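Local structure of polysaccharide deacetylase (Ammonifex degensii, 4WCJ) at residues D35-L40 with E79-G84; L40-V45 with R56-Q61; Q60-L65 with V70-P75; S103-A108 with K144-S149; K233-R236 with F242-R245. The protein probably removes N-acetyl groups from poly-beta-1,6-N-acetyl-D-glucosamine, as a zinc-binding member of carbohydrate esterase family 4 with a beta-alpha barrel fold. All blocks are in the same frame, centred on the assembly; numbering follows the deposited sequence.

In the fold
All five contacts belong to one beta-alpha barrel. Strand 36-42 serves contacts 1 and 2, whose centres lie about 20 Å apart, while helix 55-67 joins contact 2 to contact 3, about 11 Å away. Contacts 2 and 3 are nested in the loop that contact 1 closes; contacts 4 and 5 follow in series along the chain. Contact 5 sits beside contact 1, centres about 7 Å apart, where the first and last long strands, 36-42 and 242-247, are neighbours in the sheet. Contact 4, between two outer helices, is about 25 Å from contact 5 on the opposite side of the chain's centre. Contacts 1 to 3 thus tie helices to strands, contact 4 helix to helix.

Contact 1: residues D35-L40 with E79-G84; sequences DGLVVL and EDYLAG
In this beta-alpha barrel, helix 75-82 meets the beginning of strand 36-42 through Tyr81 and Leu82, which pack on Gly36 and Leu37. The Tyr81 ring slants across the start of the strand: CE2 lies 3.7 Å from Leu37 CB, and OH reaches 3.4 Å from Gly36 CA. Its CG is anti to the backbone N (chi1 175°), which carries the ring out from the helix to the strand. Glycine suits position 36 because it lets the aromatic hydroxyl close in on the main chain and because its phi of 150° is hard for a residue with a side chain to adopt. Leu37 continues the contact with its tip, CD2 standing 3.9 Å from Leu82 CG; the two leucine side chains run at about a right angle, so one methyl nestles against the branch of the other. Leu92 of strand 91-99 touches both Leu37 and Tyr81, and Val243 of strand 242-247 touches Leu82. Just past the helix, Gly84, with positive phi, turns the chain in a Schellman motif. Between the two segments the attraction is apolar, so shape fit rather than directed bonding probably governs how they meet.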
# COMPACT_ATOMS: atom_id res chain seq x y z
N ASP A 35 -13.86 16.46 0.20
CA ASP A 35 -13.29 15.97 -1.05
C ASP A 35 -11.79 15.78 -0.92
O ASP A 35 -11.11 16.54 -0.23
CB ASP A 35 -13.59 16.94 -2.20
CG ASP A 35 -15.04 16.90 -2.64
OD1 ASP A 35 -15.73 15.89 -2.38
OD2 ASP A 35 -15.49 17.88 -3.28
N GLY A 36 -11.26 14.78 -1.60
CA GLY A 36 -9.84 14.50 -1.53
C GLY A 36 -9.57 13.02 -1.72
O GLY A 36 -10.47 12.27 -2.07
N LEU A 37 -8.33 12.61 -1.47
CA LEU A 37 -7.89 11.24 -1.72
C LEU A 37 -7.76 10.41 -0.45
O LEU A 37 -6.92 10.70 0.40
CB LEU A 37 -6.54 11.25 -2.43
CG LEU A 37 -5.85 9.89 -2.59
CD1 LEU A 37 -6.64 8.96 -3.49
CD2 LEU A 37 -4.42 10.07 -3.10
N VAL A 38 -8.58 9.37 -0.33
CA VAL A 38 -8.41 8.40 0.75
C VAL A 38 -7.72 7.16 0.19
O VAL A 38 -8.08 6.67 -0.88
CB VAL A 38 -9.76 8.02 1.41
CG1 VAL A 38 -9.65 6.70 2.17
CG2 VAL A 38 -10.21 9.15 2.33
N VAL A 39 -6.71 6.67 0.90
CA VAL A 39 -5.95 5.52 0.44
C VAL A 39 -6.18 4.35 1.40
O VAL A 39 -5.87 4.45 2.59
CB VAL A 39 -4.45 5.84 0.32
CG1 VAL A 39 -3.69 4.66 -0.23
CG2 VAL A 39 -4.25 7.05 -0.59
N LEU A 40 -6.73 3.25 0.89
CA LEU A 40 -7.05 2.10 1.74
C LEU A 40 -5.87 1.14 1.82
O LEU A 40 -5.19 0.90 0.83
CB LEU A 40 -8.28 1.37 1.22
CG LEU A 40 -9.52 2.22 0.94
CD1 LEU A 40 -10.65 1.38 0.38
CD2 LEU A 40 -9.96 2.96 2.19
N GLU A 79 -0.19 10.17 -7.42
CA GLU A 79 1.04 10.93 -7.30
C GLU A 79 0.89 12.30 -7.93
O GLU A 79 1.31 13.30 -7.36
CB GLU A 79 2.22 10.21 -7.95
CG GLU A 79 3.56 10.90 -7.68
CD GLU A 79 4.67 10.39 -8.58
OE1 GLU A 79 5.59 11.19 -8.89
OE2 GLU A 79 4.63 9.21 -8.97
N ASP A 80 0.31 12.34 -9.12
CA ASP A 80 0.11 13.62 -9.78
C ASP A 80 -0.93 14.46 -9.04
O ASP A 80 -0.83 15.69 -9.03
CB ASP A 80 -0.30 13.40 -11.24
CG ASP A 80 0.81 12.78 -12.06
OD1 ASP A 80 1.99 12.93 -11.68
OD2 ASP A 80 0.51 12.14 -13.09
N TYR A 81 -1.90 13.81 -8.41
CA TYR A 81 -2.91 14.53 -7.65
C TYR A 81 -2.32 15.17 -6.40
O TYR A 81 -2.45 16.37 -6.19
CB TYR A 81 -4.06 13.60 -7.24
CG TYR A 81 -5.10 14.24 -6.35
CD1 TYR A 81 -5.98 15.18 -6.84
CD2 TYR A 81 -5.19 13.89 -5.00
CE1 TYR A 81 -6.94 15.76 -6.03
CE2 TYR A 81 -6.15 14.47 -4.18
CZ TYR A 81 -7.01 15.40 -4.70
OH TYR A 81 -7.97 15.98 -3.90
N LEU A 82 -1.64 14.35 -5.60
CA LEU A 82 -1.05 14.82 -4.35
C LEU A 82 0.07 15.82 -4.58
O LEU A 82 0.34 16.68 -3.73
CB LEU A 82 -0.53 13.63 -3.55
CG LEU A 82 -1.64 12.77 -2.96
CD1 LEU A 82 -1.06 11.70 -2.05
CD2 LEU A 82 -2.63 13.64 -2.19
N ALA A 83 0.72 15.72 -5.74
CA ALA A 83 1.75 16.67 -6.10
C ALA A 83 1.11 17.92 -6.71
O ALA A 83 1.82 18.87 -7.04
CB ALA A 83 2.74 16.06 -7.08
N GLY A 84 -0.21 17.90 -6.86
CA GLY A 84 -0.94 19.04 -7.40
C GLY A 84 -0.51 19.36 -8.82
O GLY A 84 -0.75 20.46 -9.33

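Contact 2: residues L40-V45 with R56-Q61; sequences LCYHRV and REFAQQ
Val45 and Phe58 mark the nearest backbone approach, their CA atoms 7.4 Å apart, where the chain leaving barrel strand 36-42 passes helix 55-67. This is the first helix of the beta-alpha barrel after that strand, with the short strands 44-45 and 52-53 between them, and Tyr42, the last residue of the strand, reaches out to it. Tyr42 and Phe58 form a T-shaped (edge-to-face) pair: ring centroids are 5.0 Å apart, the planes stand at 84°, and Phe58 CE1 sits 3.7 Å above the plane of the Tyr42 ring, over its centre. A chi1 of 178° extends the Phe58 ring off the helix toward the strand. Val45 completes the apolar cluster; its branching puts CG2 over a face of the Phe58 ring and CG1 4.4 Å from Phe58 CB. Phe97 of strand 91-99 also meets the Tyr42 ring, and His43, next in sequence, packs on the zinc ligand Asp99. A tyrosine suits position 42 since its ring is buried in hydrophobic company while its hydroxyl finds an acceptor one helical turn beyond Phe58. The extended side chain of Gln61 brings that acceptor to the ring's edge: Tyr42 OH donates to Gln61 OE1 at 2.7 Å, with a C=O...donor angle of 164°.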
# COMPACT_ATOMS: atom_id res chain seq x y z
N LEU A 40 -6.73 3.25 0.89
CA LEU A 40 -7.05 2.10 1.74
C LEU A 40 -5.87 1.14 1.82
O LEU A 40 -5.19 0.90 0.83
CB LEU A 40 -8.28 1.37 1.22
CG LEU A 40 -9.52 2.22 0.94
CD1 LEU A 40 -10.65 1.38 0.38
CD2 LEU A 40 -9.96 2.96 2.19
N CYS A 41 -5.62 0.62 3.02
CA CYS A 41 -4.58 -0.38 3.22
C CYS A 41 -5.20 -1.71 3.65
O CYS A 41 -5.72 -1.85 4.76
CB CYS A 41 -3.56 0.08 4.26
SG CYS A 41 -2.31 -1.17 4.66
N TYR A 42 -5.13 -2.68 2.74
CA TYR A 42 -5.53 -4.06 3.00
C TYR A 42 -4.30 -4.95 3.14
O TYR A 42 -3.19 -4.54 2.77
CB TYR A 42 -6.41 -4.61 1.87
CG TYR A 42 -7.74 -3.92 1.65
CD1 TYR A 42 -8.88 -4.33 2.34
CD2 TYR A 42 -7.87 -2.89 0.72
CE1 TYR A 42 -10.10 -3.72 2.14
CE2 TYR A 42 -9.09 -2.27 0.51
CZ TYR A 42 -10.20 -2.69 1.22
OH TYR A 42 -11.42 -2.08 1.01
N HIS A 43 -4.48 -6.14 3.70
CA HIS A 43 -3.39 -7.12 3.77
C HIS A 43 -3.79 -8.43 3.11
O HIS A 43 -3.25 -8.82 2.08
CB HIS A 43 -2.98 -7.37 5.23
CG HIS A 43 -2.20 -6.25 5.83
ND1 HIS A 43 -2.79 -5.14 6.39
CD2 HIS A 43 -0.86 -6.06 5.93
CE1 HIS A 43 -1.85 -4.31 6.82
NE2 HIS A 43 -0.67 -4.85 6.56
N ARG A 44 -4.76 -9.10 3.72
CA ARG A 44 -5.19 -10.41 3.25
C ARG A 44 -6.66 -10.43 2.91
O ARG A 44 -7.47 -9.75 3.54
CB ARG A 44 -4.91 -11.48 4.31
CG ARG A 44 -3.44 -11.57 4.68
CD ARG A 44 -3.25 -12.24 6.02
NE ARG A 44 -1.85 -12.14 6.44
CZ ARG A 44 -1.47 -12.04 7.71
NH1 ARG A 44 -0.18 -11.95 8.02
NH2 ARG A 44 -2.38 -12.04 8.68
N VAL A 45 -6.99 -11.23 1.91
CA VAL A 45 -8.38 -11.49 1.58
C VAL A 45 -8.61 -12.98 1.81
O VAL A 45 -8.35 -13.81 0.94
CB VAL A 45 -8.70 -11.07 0.15
CG1 VAL A 45 -10.15 -11.34 -0.15
CG2 VAL A 45 -8.40 -9.58 -0.01
N ARG A 56 -16.02 -11.89 -0.31
CA ARG A 56 -17.36 -11.31 -0.41
C ARG A 56 -17.39 -9.88 0.14
O ARG A 56 -17.87 -8.97 -0.53
CB ARG A 56 -18.36 -12.20 0.34
CG ARG A 56 -19.80 -12.12 -0.16
CD ARG A 56 -20.67 -13.18 0.53
NE ARG A 56 -22.05 -13.16 0.06
CZ ARG A 56 -22.98 -14.04 0.43
NH1 ARG A 56 -22.69 -15.02 1.27
NH2 ARG A 56 -24.22 -13.94 -0.05
N GLU A 57 -16.88 -9.69 1.36
CA GLU A 57 -16.87 -8.37 2.00
C GLU A 57 -16.02 -7.37 1.22
O GLU A 57 -16.40 -6.21 1.06
CB GLU A 57 -16.36 -8.47 3.44
CG GLU A 57 -17.36 -9.06 4.43
CD GLU A 57 -16.69 -9.51 5.73
OE1 GLU A 57 -15.46 -9.72 5.73
OE2 GLU A 57 -17.40 -9.66 6.75
N PHE A 58 -14.86 -7.82 0.76
CA PHE A 58 -13.97 -6.99 -0.05
C PHE A 58 -14.68 -6.48 -1.30
O PHE A 58 -14.68 -5.28 -1.57
CB PHE A 58 -12.71 -7.79 -0.43
CG PHE A 58 -11.74 -7.05 -1.30
CD1 PHE A 58 -11.14 -5.88 -0.86
CD2 PHE A 58 -11.38 -7.55 -2.54
CE1 PHE A 58 -10.23 -5.20 -1.66
CE2 PHE A 58 -10.47 -6.89 -3.34
CZ PHE A 58 -9.89 -5.71 -2.91
N ALA A 59 -15.31 -7.39 -2.04
CA ALA A 59 -16.03 -7.01 -3.26
C ALA A 59 -17.20 -6.08 -2.95
O ALA A 59 -17.47 -5.14 -3.71
CB ALA A 59 -16.52 -8.25 -3.99
N GLN A 60 -17.90 -6.33 -1.85
CA GLN A 60 -19.00 -5.47 -1.43
C GLN A 60 -18.51 -4.06 -1.08
O GLN A 60 -19.18 -3.08 -1.40
CB GLN A 60 -19.75 -6.09 -0.25
CG GLN A 60 -20.64 -7.26 -0.65
CD GLN A 60 -21.42 -7.84 0.51
OE1 GLN A 60 -21.36 -7.33 1.63
NE2 GLN A 60 -22.15 -8.92 0.25
N GLN A 61 -17.35 -3.97 -0.44
CA GLN A 61 -16.75 -2.67 -0.13
C GLN A 61 -16.42 -1.87 -1.39
O GLN A 61 -16.72 -0.68 -1.48
CB GLN A 61 -15.49 -2.84 0.71
CG GLN A 61 -15.78 -3.19 2.16
CD GLN A 61 -14.53 -3.17 3.01
OE1 GLN A 61 -13.42 -2.98 2.51
NE2 GLN A 61 -14.71 -3.36 4.32

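Contact 3: residues Q60-L65 with V70-P75; sequences QQLDYL and VRFVTP
Leu62 is the first residue of helix segment 60-65 to meet the strand side, and it does so with both backbone and side chain. Its carbonyl O lies near the plane of the Phe72 ring, 3.8 Å from CZ, a place where the slightly positive rim of an aromatic ring suits a carbonyl oxygen. Its CD2 approaches Phe72 CE2 at 4.1 Å, the two side chains lying at about a right angle. One turn further, Leu65 does most of the work. With CG anti to the carbonyl carbon (chi1 -79°), its branch fills the angle between Val70, just before strand 71-72, and Phe72 on it: CB stands 3.7 Å from Phe72 CZ, CD1 lies beside the same end of the ring, and CD2 meets Val70 CG2 at 3.8 Å. Leu65 O receives the N-H of Val70: the N...O distance is 2.9 Å and the N-H...O angle 155°, with the donor tilted 30° from the carbonyl plane. That bond ties the chain back to the last turn of the helix. Val93 of strand 91-99 touches both Val70 and Phe72, and Ala260 of helix 253-261 touches Leu65. The arrangement is that of the helix-to-strand return in a beta-alpha-beta crossover, here from strand 36-42 to 71-72, skipping one position of the parallel barrel sheet that strand 91-99 later fills.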
# COMPACT_ATOMS: atom_id res chain seq x y z
N GLN A 60 -17.90 -6.33 -1.85
CA GLN A 60 -19.00 -5.47 -1.43
C GLN A 60 -18.51 -4.06 -1.08
O GLN A 60 -19.18 -3.08 -1.40
CB GLN A 60 -19.75 -6.09 -0.25
CG GLN A 60 -20.64 -7.26 -0.65
CD GLN A 60 -21.42 -7.84 0.51
OE1 GLN A 60 -21.36 -7.33 1.63
NE2 GLN A 60 -22.15 -8.92 0.25
N GLN A 61 -17.35 -3.97 -0.44
CA GLN A 61 -16.75 -2.67 -0.13
C GLN A 61 -16.42 -1.87 -1.39
O GLN A 61 -16.72 -0.68 -1.48
CB GLN A 61 -15.49 -2.84 0.71
CG GLN A 61 -15.78 -3.19 2.16
CD GLN A 61 -14.53 -3.17 3.01
OE1 GLN A 61 -13.42 -2.98 2.51
NE2 GLN A 61 -14.71 -3.36 4.32
N LEU A 62 -15.80 -2.53 -2.35
CA LEU A 62 -15.46 -1.89 -3.61
C LEU A 62 -16.74 -1.47 -4.33
O LEU A 62 -16.84 -0.35 -4.81
CB LEU A 62 -14.64 -2.83 -4.49
CG LEU A 62 -13.33 -3.31 -3.87
CD1 LEU A 62 -12.57 -4.19 -4.86
CD2 LEU A 62 -12.48 -2.13 -3.44
N ASP A 63 -17.71 -2.38 -4.37
CA ASP A 63 -18.98 -2.10 -5.01
C ASP A 63 -19.68 -0.92 -4.36
O ASP A 63 -20.20 -0.05 -5.05
CB ASP A 63 -19.88 -3.34 -4.99
CG ASP A 63 -19.38 -4.43 -5.93
OD1 ASP A 63 -18.56 -4.12 -6.81
OD2 ASP A 63 -19.82 -5.59 -5.78
N TYR A 64 -19.70 -0.88 -3.03
CA TYR A 64 -20.37 0.22 -2.33
C TYR A 64 -19.73 1.56 -2.69
O TYR A 64 -20.44 2.51 -3.00
CB TYR A 64 -20.34 0.02 -0.82
CG TYR A 64 -20.99 1.17 -0.08
CD1 TYR A 64 -22.37 1.31 -0.07
CD2 TYR A 64 -20.23 2.13 0.58
CE1 TYR A 64 -22.98 2.36 0.59
CE2 TYR A 64 -20.83 3.18 1.24
CZ TYR A 64 -22.20 3.30 1.24
OH TYR A 64 -22.81 4.34 1.89
N LEU A 65 -18.41 1.62 -2.64
CA LEU A 65 -17.69 2.85 -2.95
C LEU A 65 -18.04 3.36 -4.34
O LEU A 65 -18.37 4.53 -4.52
CB LEU A 65 -16.18 2.63 -2.83
CG LEU A 65 -15.59 2.63 -1.41
CD1 LEU A 65 -14.12 2.25 -1.44
CD2 LEU A 65 -15.78 3.99 -0.76
N VAL A 70 -17.69 7.10 -5.67
CA VAL A 70 -16.25 7.24 -5.45
C VAL A 70 -15.44 6.86 -6.70
O VAL A 70 -15.68 5.82 -7.31
CB VAL A 70 -15.79 6.36 -4.26
CG1 VAL A 70 -14.32 6.06 -4.35
CG2 VAL A 70 -16.14 7.03 -2.93
N ARG A 71 -14.49 7.72 -7.07
CA ARG A 71 -13.60 7.45 -8.20
C ARG A 71 -12.32 6.73 -7.78
O ARG A 71 -11.55 7.24 -6.96
CB ARG A 71 -13.23 8.76 -8.92
CG ARG A 71 -12.00 8.66 -9.80
CD ARG A 71 -11.88 9.85 -10.73
NE ARG A 71 -10.88 9.61 -11.77
CZ ARG A 71 -10.76 10.34 -12.88
NH1 ARG A 71 -11.58 11.36 -13.10
NH2 ARG A 71 -9.82 10.04 -13.77
N PHE A 72 -12.09 5.54 -8.33
CA PHE A 72 -10.85 4.80 -8.07
C PHE A 72 -9.73 5.27 -8.98
O PHE A 72 -9.85 5.29 -10.21
CB PHE A 72 -11.07 3.29 -8.22
CG PHE A 72 -11.93 2.68 -7.16
CD1 PHE A 72 -13.30 2.60 -7.32
CD2 PHE A 72 -11.37 2.19 -5.98
CE1 PHE A 72 -14.10 2.04 -6.35
CE2 PHE A 72 -12.16 1.62 -5.01
CZ PHE A 72 -13.54 1.54 -5.19
N VAL A 73 -8.61 5.61 -8.34
CA VAL A 73 -7.49 6.32 -8.93
C VAL A 73 -6.27 5.39 -9.08
O VAL A 73 -6.07 4.47 -8.28
CB VAL A 73 -7.17 7.56 -8.05
CG1 VAL A 73 -5.80 7.45 -7.35
CG2 VAL A 73 -7.33 8.87 -8.82
N THR A 74 -5.46 5.58 -10.13
CA THR A 74 -4.24 4.80 -10.30
C THR A 74 -3.14 5.36 -9.40
O THR A 74 -3.22 6.51 -8.97
CB THR A 74 -3.73 4.80 -11.77
OG1 THR A 74 -3.34 6.13 -12.13
CG2 THR A 74 -4.79 4.29 -12.72
N PRO A 75 -2.11 4.54 -9.10
CA PRO A 75 -1.00 5.11 -8.33
C PRO A 75 -0.39 6.35 -9.00
O PRO A 75 -0.06 7.31 -8.30
CB PRO A 75 -0.00 3.95 -8.27
CG PRO A 75 -0.86 2.74 -8.30
CD PRO A 75 -1.96 3.09 -9.29

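Contact 4: residues S103-A108 with K144-S149; sequences SVYRHA and KEMVAS
The carbonyl oxygen of Met146, whose side chain packs against Tyr105, is gripped twice from its own segment: Ser149 OG donates to Met146 O at 2.6 Å and Ser149 N at 3.3 Å. A small hydroxyl residue suits this place, since its side chain can turn back to the carbonyl three residues earlier; Ser149 OG also bonds to Leu151 N. Across the contact, Tyr105 OH donates to Glu145 OE2 at 2.7 Å. The carboxylate stands 78° to the ring plane, and OE2 is met from above the carboxylate plane. Glu145 is solvent-exposed and its chain is extended, which lets its carboxylate, probably charged, remain near solvent while reaching the hydroxyl. Met146 meets the edge of the same ring, its chain crossing it obliquely: CG is 4.0 Å from Tyr105 CD1, and SD is 5.4 Å from the ring centroid, a Met-aromatic contact at the edge. SD lies 3.9 Å from Tyr105 CA, and the flexible thioether bends beyond it at chi3 (-67°). Val104 borders the sulfur, and Phe119 and Phe121 of strand 119-123 touch both Val104 and Met146. The two short helical segments make an angle of 54° with axes 11.2 Å apart at closest approach; their parent helices, 102-114 and 140-148, are neighbouring outer helices of the beta-alpha barrel, on either side of strand 119-123 in the sequence.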
# COMPACT_ATOMS: atom_id res chain seq x y z
N SER A 103 -3.06 -14.42 -1.06
CA SER A 103 -4.49 -14.15 -1.23
C SER A 103 -4.72 -12.91 -2.07
O SER A 103 -5.79 -12.76 -2.65
CB SER A 103 -5.20 -13.99 0.12
OG SER A 103 -4.76 -12.81 0.80
N VAL A 104 -3.75 -11.99 -2.14
CA VAL A 104 -3.90 -10.86 -3.05
C VAL A 104 -4.03 -11.37 -4.49
O VAL A 104 -4.85 -10.86 -5.26
CB VAL A 104 -2.73 -9.85 -2.93
CG1 VAL A 104 -2.91 -8.68 -3.90
CG2 VAL A 104 -2.62 -9.35 -1.50
N TYR A 105 -3.24 -12.38 -4.86
CA TYR A 105 -3.35 -12.98 -6.18
C TYR A 105 -4.58 -13.86 -6.32
O TYR A 105 -5.34 -13.73 -7.28
CB TYR A 105 -2.10 -13.80 -6.49
CG TYR A 105 -2.16 -14.54 -7.80
CD1 TYR A 105 -1.95 -13.89 -9.01
CD2 TYR A 105 -2.43 -15.91 -7.84
CE1 TYR A 105 -2.01 -14.58 -10.22
CE2 TYR A 105 -2.49 -16.60 -9.03
CZ TYR A 105 -2.28 -15.93 -10.22
OH TYR A 105 -2.35 -16.63 -11.41
N ARG A 106 -4.78 -14.75 -5.36
CA ARG A 106 -5.80 -15.79 -5.47
C ARG A 106 -7.22 -15.26 -5.31
O ARG A 106 -8.15 -15.74 -5.97
CB ARG A 106 -5.53 -16.90 -4.45
CG ARG A 106 -6.45 -18.10 -4.56
CD ARG A 106 -5.98 -19.26 -3.68
NE ARG A 106 -4.67 -19.76 -4.09
CZ ARG A 106 -4.11 -20.86 -3.61
NH1 ARG A 106 -2.92 -21.25 -4.04
NH2 ARG A 106 -4.75 -21.58 -2.70
N HIS A 107 -7.39 -14.25 -4.47
CA HIS A 107 -8.72 -13.77 -4.11
C HIS A 107 -8.98 -12.29 -4.40
O HIS A 107 -10.05 -11.94 -4.88
CB HIS A 107 -8.99 -14.06 -2.63
CG HIS A 107 -8.92 -15.51 -2.27
ND1 HIS A 107 -9.61 -16.48 -2.95
CD2 HIS A 107 -8.26 -16.15 -1.28
CE1 HIS A 107 -9.37 -17.66 -2.41
NE2 HIS A 107 -8.55 -17.49 -1.39
N ALA A 108 -8.03 -11.42 -4.08
CA ALA A 108 -8.24 -9.99 -4.31
C ALA A 108 -8.20 -9.65 -5.80
O ALA A 108 -9.07 -8.93 -6.31
CB ALA A 108 -7.20 -9.17 -3.56
N LYS A 144 4.10 -10.70 -11.46
CA LYS A 144 4.27 -10.31 -12.86
C LYS A 144 2.96 -10.39 -13.63
O LYS A 144 2.67 -9.51 -14.44
CB LYS A 144 5.33 -11.18 -13.54
CG LYS A 144 6.76 -10.85 -13.12
CD LYS A 144 7.75 -11.86 -13.65
CE LYS A 144 9.15 -11.57 -13.13
NZ LYS A 144 10.18 -12.48 -13.71
N GLU A 145 2.17 -11.42 -13.38
CA GLU A 145 0.90 -11.58 -14.09
C GLU A 145 -0.05 -10.44 -13.72
O GLU A 145 -0.77 -9.91 -14.56
CB GLU A 145 0.27 -12.94 -13.77
CG GLU A 145 -1.15 -13.09 -14.25
CD GLU A 145 -1.77 -14.43 -13.88
OE1 GLU A 145 -2.99 -14.58 -14.10
OE2 GLU A 145 -1.05 -15.32 -13.38
N MET A 146 -0.03 -10.04 -12.45
CA MET A 146 -0.88 -8.94 -12.03
C MET A 146 -0.42 -7.61 -12.60
O MET A 146 -1.24 -6.79 -13.01
CB MET A 146 -0.95 -8.88 -10.50
CG MET A 146 -1.73 -10.05 -9.92
SD MET A 146 -2.05 -9.88 -8.15
CE MET A 146 -0.37 -10.01 -7.51
N VAL A 147 0.89 -7.39 -12.64
CA VAL A 147 1.44 -6.20 -13.27
C VAL A 147 1.08 -6.16 -14.77
O VAL A 147 0.72 -5.12 -15.32
CB VAL A 147 2.97 -6.12 -13.07
CG1 VAL A 147 3.58 -5.03 -13.91
CG2 VAL A 147 3.31 -5.87 -11.61
N ALA A 148 1.14 -7.31 -15.43
CA ALA A 148 0.83 -7.39 -16.86
C ALA A 148 -0.60 -6.98 -17.23
O ALA A 148 -0.88 -6.67 -18.40
CB ALA A 148 1.11 -8.80 -17.37
N SER A 149 -1.50 -6.98 -16.25
CA SER A 149 -2.89 -6.61 -16.49
C SER A 149 -2.99 -5.09 -16.62
O SER A 149 -4.01 -4.57 -17.06
CB SER A 149 -3.81 -7.11 -15.37
OG SER A 149 -3.56 -6.46 -14.14

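Contact 5: residues K233-R236 with F242-R245; sequences KVNR and FVGR
Asn235 points its CB toward Gly244, and from there the side chain ends in an amide that meets both polar backbone groups of that one residue. A chi1 of -62° swings CG beside its own backbone N, to 3.7 Å from Gly244 N, and sets the amide against the strand. OD1 accepts Gly244 N-H, the N...O distance being 2.9 Å. ND2 gives a straighter bond to Gly244 O, 2.8 Å long with an N-H...O angle of 168°; it arrives in the carbonyl plane on a lone pair, and the acceptor lies only 2° out of the Asn235 amide plane. With an acceptor and a donor side by side, asparagine serves Gly244 much as the backbone of a neighbouring strand would, and the paired bonds fix the amide's flip. ND2 also donates to Leu37 O, and the Asn235 backbone bonds to Leu37. Val243 CG1 covers the nitrogen end of the amide from 3.8 Å. On Gly244 itself lies Lys233, whose CG comes 3.9 Å from Gly244 CA in the room that a residue with no side chain leaves; its NZ goes on to a salt bridge with Asp239. A water donates to both Lys233 O and Gly244 O. The loop thus bonds to adjacent strands 36-42 and 242-247 at once, bridging the seam where first and last long strands of the beta-alpha barrel come together.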
# COMPACT_ATOMS: atom_id res chain seq x y z
N LYS A 233 -6.16 9.73 7.10
CA LYS A 233 -6.57 11.10 6.79
C LYS A 233 -7.09 11.21 5.37
O LYS A 233 -6.88 10.31 4.55
CB LYS A 233 -5.40 12.06 6.99
CG LYS A 233 -4.14 11.65 6.25
CD LYS A 233 -3.13 12.78 6.19
CE LYS A 233 -3.54 13.81 5.15
NZ LYS A 233 -2.47 14.82 4.89
N VAL A 234 -7.77 12.32 5.07
CA VAL A 234 -8.05 12.65 3.68
C VAL A 234 -6.85 13.39 3.12
O VAL A 234 -6.49 14.46 3.60
CB VAL A 234 -9.31 13.53 3.51
CG1 VAL A 234 -9.47 13.96 2.05
CG2 VAL A 234 -10.56 12.79 3.98
N ASN A 235 -6.23 12.81 2.09
CA ASN A 235 -5.06 13.42 1.47
C ASN A 235 -5.47 14.46 0.44
O ASN A 235 -6.42 14.26 -0.31
CB ASN A 235 -4.17 12.34 0.83
CG ASN A 235 -3.64 11.35 1.85
OD1 ASN A 235 -2.70 11.65 2.59
ND2 ASN A 235 -4.25 10.17 1.91
N ARG A 236 -4.75 15.58 0.43
CA ARG A 236 -5.08 16.73 -0.42
C ARG A 236 -3.88 17.11 -1.29
O ARG A 236 -2.75 16.77 -0.96
CB ARG A 236 -5.52 17.91 0.45
CG ARG A 236 -6.81 17.68 1.23
CD ARG A 236 -8.03 17.76 0.32
NE ARG A 236 -8.15 19.07 -0.32
CZ ARG A 236 -9.06 19.37 -1.25
NH1 ARG A 236 -9.08 20.59 -1.77
NH2 ARG A 236 -9.93 18.46 -1.65
N PHE A 242 4.20 12.60 1.20
CA PHE A 242 3.69 11.74 2.27
C PHE A 242 2.19 11.46 2.16
O PHE A 242 1.38 12.38 2.03
CB PHE A 242 4.02 12.37 3.62
CG PHE A 242 5.48 12.53 3.82
CD1 PHE A 242 6.27 11.43 4.08
CD2 PHE A 242 6.08 13.78 3.71
CE1 PHE A 242 7.63 11.56 4.24
CE2 PHE A 242 7.44 13.92 3.87
CZ PHE A 242 8.22 12.81 4.14
N VAL A 243 1.85 10.17 2.21
CA VAL A 243 0.47 9.73 2.00
C VAL A 243 -0.11 8.97 3.19
O VAL A 243 0.35 7.87 3.53
CB VAL A 243 0.35 8.82 0.76
CG1 VAL A 243 -1.11 8.68 0.37
CG2 VAL A 243 1.15 9.38 -0.41
N GLY A 244 -1.16 9.51 3.80
CA GLY A 244 -1.80 8.84 4.93
C GLY A 244 -2.83 7.81 4.49
O GLY A 244 -3.72 8.09 3.69
N ARG A 245 -2.70 6.59 5.01
CA ARG A 245 -3.60 5.51 4.60
C ARG A 245 -4.48 5.05 5.75
O ARG A 245 -4.07 5.08 6.92
CB ARG A 245 -2.82 4.30 4.06
CG ARG A 245 -1.91 4.58 2.88
CD ARG A 245 -1.29 3.29 2.39
NE ARG A 245 -0.43 2.71 3.42
CZ ARG A 245 0.03 1.46 3.40
NH1 ARG A 245 -0.28 0.66 2.39
NH2 ARG A 245 0.80 1.03 4.38
O HOH W 1 -6.52 7.79 3.44